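Long-range contact in ESSC (Geobacillus thermodenitrificans, PDB 5FWH), which forms the N-terminal forkhead-associated (FHA) region of EssC, an FtsK/SpoIIIE-type ATPase component of the bacterial type VII secretion apparatus: residues M1-Q13 and Q83-K95. Sequence-based numbering, arbitrary orientation.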
loop_
_atom_site.group_PDB
_atom_site.type_symbol
_atom_site.label_atom_id
_atom_site.label_comp_id
_atom_site.label_asym_id
_atom_site.label_seq_id
_atom_site.Cartn_x
_atom_site.Cartn_y
_atom_site.Cartn_z
HETATM N N MSE A 1 -9.124 1.189 9.548
HETATM C CA MSE A 1 -8.306 -0.032 9.329
HETATM C C MSE A 1 -6.921 0.214 9.908
HETATM O O MSE A 1 -6.464 1.345 10.045
HETATM C CB MSE A 1 -8.191 -0.437 7.838
HETATM C CG MSE A 1 -9.506 -0.593 7.047
HETATM SE SE MSE A 1 -9.943 -2.449 6.422
HETATM C CE MSE A 1 -9.866 -2.439 4.438
ATOM N N SER A 2 -6.282 -0.893 10.251
ATOM C CA SER A 2 -4.908 -0.991 10.699
ATOM C C SER A 2 -4.368 -2.071 9.760
ATOM O O SER A 2 -4.845 -3.228 9.753
ATOM C CB SER A 2 -4.888 -1.478 12.151
ATOM O OG SER A 2 -3.576 -1.773 12.613
ATOM N N GLN A 3 -3.441 -1.692 8.894
ATOM C CA GLN A 3 -2.963 -2.656 7.968
ATOM C C GLN A 3 -1.446 -2.735 7.995
ATOM O O GLN A 3 -0.760 -1.731 8.232
ATOM C CB GLN A 3 -3.473 -2.335 6.587
ATOM C CG GLN A 3 -4.997 -2.465 6.526
ATOM C CD GLN A 3 -5.589 -2.203 5.146
ATOM O OE1 GLN A 3 -6.446 -2.976 4.659
ATOM N NE2 GLN A 3 -5.205 -1.100 4.540
ATOM N N LEU A 4 -0.958 -3.951 7.805
ATOM C CA LEU A 4 0.464 -4.112 7.462
ATOM C C LEU A 4 0.615 -4.514 6.050
ATOM O O LEU A 4 -0.143 -5.311 5.467
ATOM C CB LEU A 4 1.274 -5.088 8.331
ATOM C CG LEU A 4 0.756 -6.403 8.883
ATOM C CD1 LEU A 4 1.935 -7.137 9.477
ATOM C CD2 LEU A 4 -0.297 -6.165 9.945
ATOM N N TRP A 5 1.712 -4.033 5.559
ATOM C CA TRP A 5 2.157 -4.313 4.233
ATOM C C TRP A 5 3.328 -5.183 4.408
ATOM O O TRP A 5 4.251 -4.824 5.144
ATOM C CB TRP A 5 2.571 -3.033 3.617
ATOM C CG TRP A 5 1.556 -1.995 3.808
ATOM C CD1 TRP A 5 1.071 -1.455 5.006
ATOM C CD2 TRP A 5 0.963 -1.290 2.797
ATOM N NE1 TRP A 5 0.222 -0.468 4.755
ATOM C CE2 TRP A 5 0.077 -0.376 3.394
ATOM C CE3 TRP A 5 1.044 -1.363 1.421
ATOM C CZ2 TRP A 5 -0.717 0.445 2.663
ATOM C CZ3 TRP A 5 0.268 -0.555 0.722
ATOM C CH2 TRP A 5 -0.597 0.357 1.340
ATOM N N VAL A 6 3.305 -6.270 3.688
ATOM C CA VAL A 6 4.412 -7.210 3.617
ATOM C C VAL A 6 4.964 -7.252 2.141
ATOM O O VAL A 6 4.325 -7.687 1.216
ATOM C CB VAL A 6 3.932 -8.563 4.090
ATOM C CG1 VAL A 6 5.056 -9.618 4.017
ATOM C CG2 VAL A 6 3.359 -8.404 5.497
ATOM N N LEU A 7 6.153 -6.723 2.006
ATOM C CA LEU A 7 6.845 -6.587 0.780
ATOM C C LEU A 7 8.031 -7.552 0.757
ATOM O O LEU A 7 8.793 -7.607 1.686
ATOM C CB LEU A 7 7.374 -5.160 0.602
ATOM C CG LEU A 7 6.247 -4.097 0.574
ATOM C CD1 LEU A 7 6.023 -3.503 1.979
ATOM C CD2 LEU A 7 6.608 -2.971 -0.403
ATOM N N TYR A 8 8.133 -8.251 -0.367
ATOM C CA TYR A 8 9.211 -9.220 -0.625
ATOM C C TYR A 8 9.211 -9.535 -2.133
ATOM O O TYR A 8 8.140 -9.409 -2.801
ATOM C CB TYR A 8 8.962 -10.484 0.187
ATOM C CG TYR A 8 7.634 -11.117 -0.123
ATOM C CD1 TYR A 8 6.461 -10.612 0.423
ATOM C CD2 TYR A 8 7.540 -12.227 -0.949
ATOM C CE1 TYR A 8 5.265 -11.178 0.170
ATOM C CE2 TYR A 8 6.320 -12.787 -1.242
ATOM C CZ TYR A 8 5.189 -12.258 -0.659
ATOM O OH TYR A 8 3.966 -12.792 -0.925
ATOM N N GLU A 9 10.385 -9.927 -2.678
ATOM C CA GLU A 9 10.562 -10.128 -4.114
ATOM C C GLU A 9 9.845 -8.998 -4.875
ATOM O O GLU A 9 10.177 -7.846 -4.647
ATOM C CB GLU A 9 10.124 -11.529 -4.553
ATOM C CG GLU A 9 10.841 -12.632 -3.758
ATOM C CD GLU A 9 10.956 -14.003 -4.448
ATOM O OE1 GLU A 9 10.953 -14.079 -5.720
ATOM O OE2 GLU A 9 11.072 -15.022 -3.712
ATOM N N THR A 10 8.864 -9.331 -5.719
ATOM C CA THR A 10 8.104 -8.369 -6.525
ATOM C C THR A 10 6.604 -8.309 -6.090
ATOM O O THR A 10 5.707 -8.051 -6.897
ATOM C CB THR A 10 8.195 -8.823 -7.991
ATOM O OG1 THR A 10 7.742 -10.194 -8.086
ATOM C CG2 THR A 10 9.651 -8.677 -8.502
ATOM N N TYR A 11 6.341 -8.643 -4.830
ATOM C CA TYR A 11 4.991 -8.752 -4.296
ATOM C C TYR A 11 4.841 -7.802 -3.134
ATOM O O TYR A 11 5.843 -7.448 -2.498
ATOM C CB TYR A 11 4.712 -10.168 -3.804
ATOM C CG TYR A 11 4.922 -11.128 -4.951
ATOM C CD1 TYR A 11 4.056 -11.110 -6.041
ATOM C CD2 TYR A 11 6.051 -11.971 -4.990
ATOM C CE1 TYR A 11 4.282 -11.943 -7.152
ATOM C CE2 TYR A 11 6.269 -12.799 -6.061
ATOM C CZ TYR A 11 5.385 -12.780 -7.133
ATOM O OH TYR A 11 5.611 -13.600 -8.175
ATOM N N CYS A 12 3.582 -7.413 -2.891
ATOM C CA CYS A 12 3.217 -6.710 -1.691
ATOM C C CYS A 12 1.891 -7.340 -1.265
ATOM O O CYS A 12 0.950 -7.366 -2.078
ATOM C CB CYS A 12 3.014 -5.232 -2.017
ATOM S SG CYS A 12 2.509 -4.187 -0.618
ATOM N N GLN A 13 1.848 -7.914 -0.070
ATOM C CA GLN A 13 0.576 -8.376 0.544
ATOM C C GLN A 13 0.182 -7.358 1.585
ATOM O O GLN A 13 1.056 -6.823 2.284
ATOM C CB GLN A 13 0.767 -9.644 1.313
ATOM C CG GLN A 13 1.047 -10.827 0.441
ATOM C CD GLN A 13 0.952 -12.146 1.185
ATOM O OE1 GLN A 13 0.010 -12.410 1.955
ATOM N NE2 GLN A 13 1.902 -13.019 0.899
ATOM N N GLN A 83 15.396 -10.987 2.708
ATOM C CA GLN A 83 15.051 -9.601 2.367
ATOM C C GLN A 83 13.532 -9.348 2.255
ATOM O O GLN A 83 12.921 -9.676 1.244
ATOM C CB GLN A 83 15.697 -9.212 1.077
ATOM C CG GLN A 83 15.427 -7.784 0.654
ATOM C CD GLN A 83 15.535 -6.777 1.794
ATOM O OE1 GLN A 83 14.577 -6.050 2.082
ATOM N NE2 GLN A 83 16.695 -6.740 2.456
HETATM N N MSE A 84 12.952 -8.763 3.315
HETATM C CA MSE A 84 11.500 -8.477 3.409
HETATM C C MSE A 84 11.235 -7.162 4.130
HETATM O O MSE A 84 11.832 -6.924 5.167
HETATM C CB MSE A 84 10.826 -9.698 4.115
HETATM C CG MSE A 84 9.651 -9.315 4.980
HETATM SE SE MSE A 84 8.642 -10.814 5.896
HETATM C CE MSE A 84 8.795 -12.257 4.584
ATOM N N THR A 85 10.298 -6.334 3.661
ATOM C CA THR A 85 9.923 -5.129 4.448
ATOM C C THR A 85 8.476 -5.255 4.995
ATOM O O THR A 85 7.507 -5.797 4.317
ATOM C CB THR A 85 10.130 -3.868 3.561
ATOM O OG1 THR A 85 11.534 -3.764 3.245
ATOM C CG2 THR A 85 9.664 -2.599 4.243
ATOM N N ILE A 86 8.332 -4.866 6.262
ATOM C CA ILE A 86 6.988 -4.735 6.878
ATOM C C ILE A 86 6.771 -3.295 7.244
ATOM O O ILE A 86 7.696 -2.623 7.784
ATOM C CB ILE A 86 6.825 -5.508 8.193
ATOM C CG1 ILE A 86 7.391 -6.916 8.104
ATOM C CG2 ILE A 86 5.343 -5.499 8.613
ATOM C CD1 ILE A 86 7.021 -7.679 6.869
ATOM N N ALA A 87 5.578 -2.804 6.937
ATOM C CA ALA A 87 5.281 -1.438 7.198
ATOM C C ALA A 87 3.907 -1.449 7.848
ATOM O O ALA A 87 3.100 -2.376 7.613
ATOM C CB ALA A 87 5.258 -0.703 5.903
ATOM N N TRP A 88 3.661 -0.453 8.682
ATOM C CA TRP A 88 2.430 -0.346 9.380
ATOM C C TRP A 88 1.857 1.011 9.120
ATOM O O TRP A 88 2.564 2.007 9.181
ATOM C CB TRP A 88 2.661 -0.624 10.844
ATOM C CG TRP A 88 1.433 -0.668 11.675
ATOM C CD1 TRP A 88 0.292 -1.305 11.379
ATOM C CD2 TRP A 88 1.230 -0.049 12.956
ATOM N NE1 TRP A 88 -0.625 -1.137 12.383
ATOM C CE2 TRP A 88 -0.066 -0.385 13.377
ATOM C CE3 TRP A 88 2.015 0.753 13.774
ATOM C CZ2 TRP A 88 -0.606 0.056 14.601
ATOM C CZ3 TRP A 88 1.514 1.164 15.000
ATOM C CH2 TRP A 88 0.200 0.834 15.398
ATOM N N SER A 89 0.557 1.028 8.840
ATOM C CA SER A 89 -0.241 2.231 8.611
ATOM C C SER A 89 -0.589 3.012 9.866
ATOM O O SER A 89 -0.991 4.177 9.787
ATOM C CB SER A 89 -1.644 1.811 8.029
ATOM O OG SER A 89 -2.491 1.236 9.079
ATOM N N GLY A 90 -0.585 2.355 11.000
ATOM C CA GLY A 90 -1.100 2.961 12.202
ATOM C C GLY A 90 -2.585 2.660 12.283
ATOM O O GLY A 90 -3.177 2.057 11.377
ATOM N N GLU A 91 -3.179 3.072 13.393
ATOM C CA GLU A 91 -4.493 2.585 13.734
ATOM C C GLU A 91 -5.624 3.231 12.887
ATOM O O GLU A 91 -6.725 2.696 12.905
ATOM C CB GLU A 91 -4.732 2.670 15.262
ATOM C CG GLU A 91 -3.952 1.575 16.019
ATOM C CD GLU A 91 -3.647 1.882 17.498
ATOM O OE1 GLU A 91 -4.498 2.537 18.153
ATOM O OE2 GLU A 91 -2.557 1.462 17.997
ATOM N N GLU A 92 -5.336 4.293 12.106
ATOM C CA GLU A 92 -6.362 5.087 11.482
ATOM C C GLU A 92 -6.026 5.458 10.042
ATOM O O GLU A 92 -4.911 5.822 9.713
ATOM C CB GLU A 92 -6.589 6.346 12.291
ATOM C CG GLU A 92 -7.813 7.162 11.850
ATOM C CD GLU A 92 -8.019 8.463 12.651
ATOM O OE1 GLU A 92 -7.347 8.706 13.680
ATOM O OE2 GLU A 92 -8.868 9.266 12.236
ATOM N N GLN A 93 -7.042 5.416 9.199
ATOM C CA GLN A 93 -6.882 5.631 7.774
ATOM C C GLN A 93 -8.115 6.267 7.233
ATOM O O GLN A 93 -9.212 5.875 7.659
ATOM C CB GLN A 93 -6.640 4.270 7.089
ATOM C CG GLN A 93 -5.200 3.754 7.240
ATOM C CD GLN A 93 -4.898 2.619 6.259
ATOM O OE1 GLN A 93 -5.365 1.493 6.452
ATOM N NE2 GLN A 93 -4.133 2.909 5.192
ATOM N N ARG A 94 -7.925 7.232 6.308
ATOM C CA ARG A 94 -9.022 7.956 5.640
ATOM C C ARG A 94 -9.080 7.913 4.105
ATOM O O ARG A 94 -8.044 7.723 3.415
ATOM C CB ARG A 94 -9.071 9.410 6.101
ATOM C CG ARG A 94 -7.792 10.221 5.916
ATOM C CD ARG A 94 -7.961 11.600 6.576
ATOM N NE ARG A 94 -8.743 11.561 7.829
ATOM C CZ ARG A 94 -8.277 11.647 9.087
ATOM N NH1 ARG A 94 -6.987 11.826 9.371
ATOM N NH2 ARG A 94 -9.139 11.549 10.092
ATOM N N LYS A 95 -10.301 8.180 3.614
ATOM C CA LYS A 95 -10.757 7.860 2.274
ATOM C C LYS A 95 -11.321 9.093 1.592
ATOM O O LYS A 95 -12.286 9.715 2.069
ATOM C CB LYS A 95 -11.807 6.738 2.331
ATOM C CG LYS A 95 -11.920 5.961 1.020
ATOM C CD LYS A 95 -12.763 4.698 1.100
ATOM C CE LYS A 95 -14.238 5.023 1.014
ATOM N NZ LYS A 95 -14.628 5.638 -0.285
HETATM O O HOH W 1 12.773 -9.871 -1.330
#
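Strands 3-8 and 84-88 pair antiparallel at the centre of the four-stranded sheet of the first FHA-type beta sandwich, joining the chain's start to the strand that leads, through 89-93, into strand 94-99 of the second sandwich. Strand 11-16 flanks one side, strand 73-77 the other. Reciprocal backbone bonds join the hydrogen-bonded pairs Trp5-Ala87 and Leu7-Thr85, with Leu7 N to Thr85 O at 2.8 Å. Leu4, Val6, Met84 and Ile86 share one face, from which Leu4, Met84 and Ile86 reach Ile24 and Ile26 of strand 23-27 in the opposing sheet; Leu4 CD1 lies alongside Ile86 CG2 at 3.9 Å, while both methyls of Val6 meet Ile86 CD1. Trp5, on the other face, sets its CD1 edge 3.4 Å from Ala87 O, and its buried NE1 finds no partner. Ser89 grips Gln3 twice: its N donates to Gln3 O, and its OG, held between its own backbone N and carbonyl carbon (chi1 75°), accepts from Gln3 N at 3.1 Å. Trp88, with CG swung away from its backbone N (chi1 -175°), brings the indole edge to Ser2, where NE1 donates to OG at 3.0 Å, nearly in the ring plane.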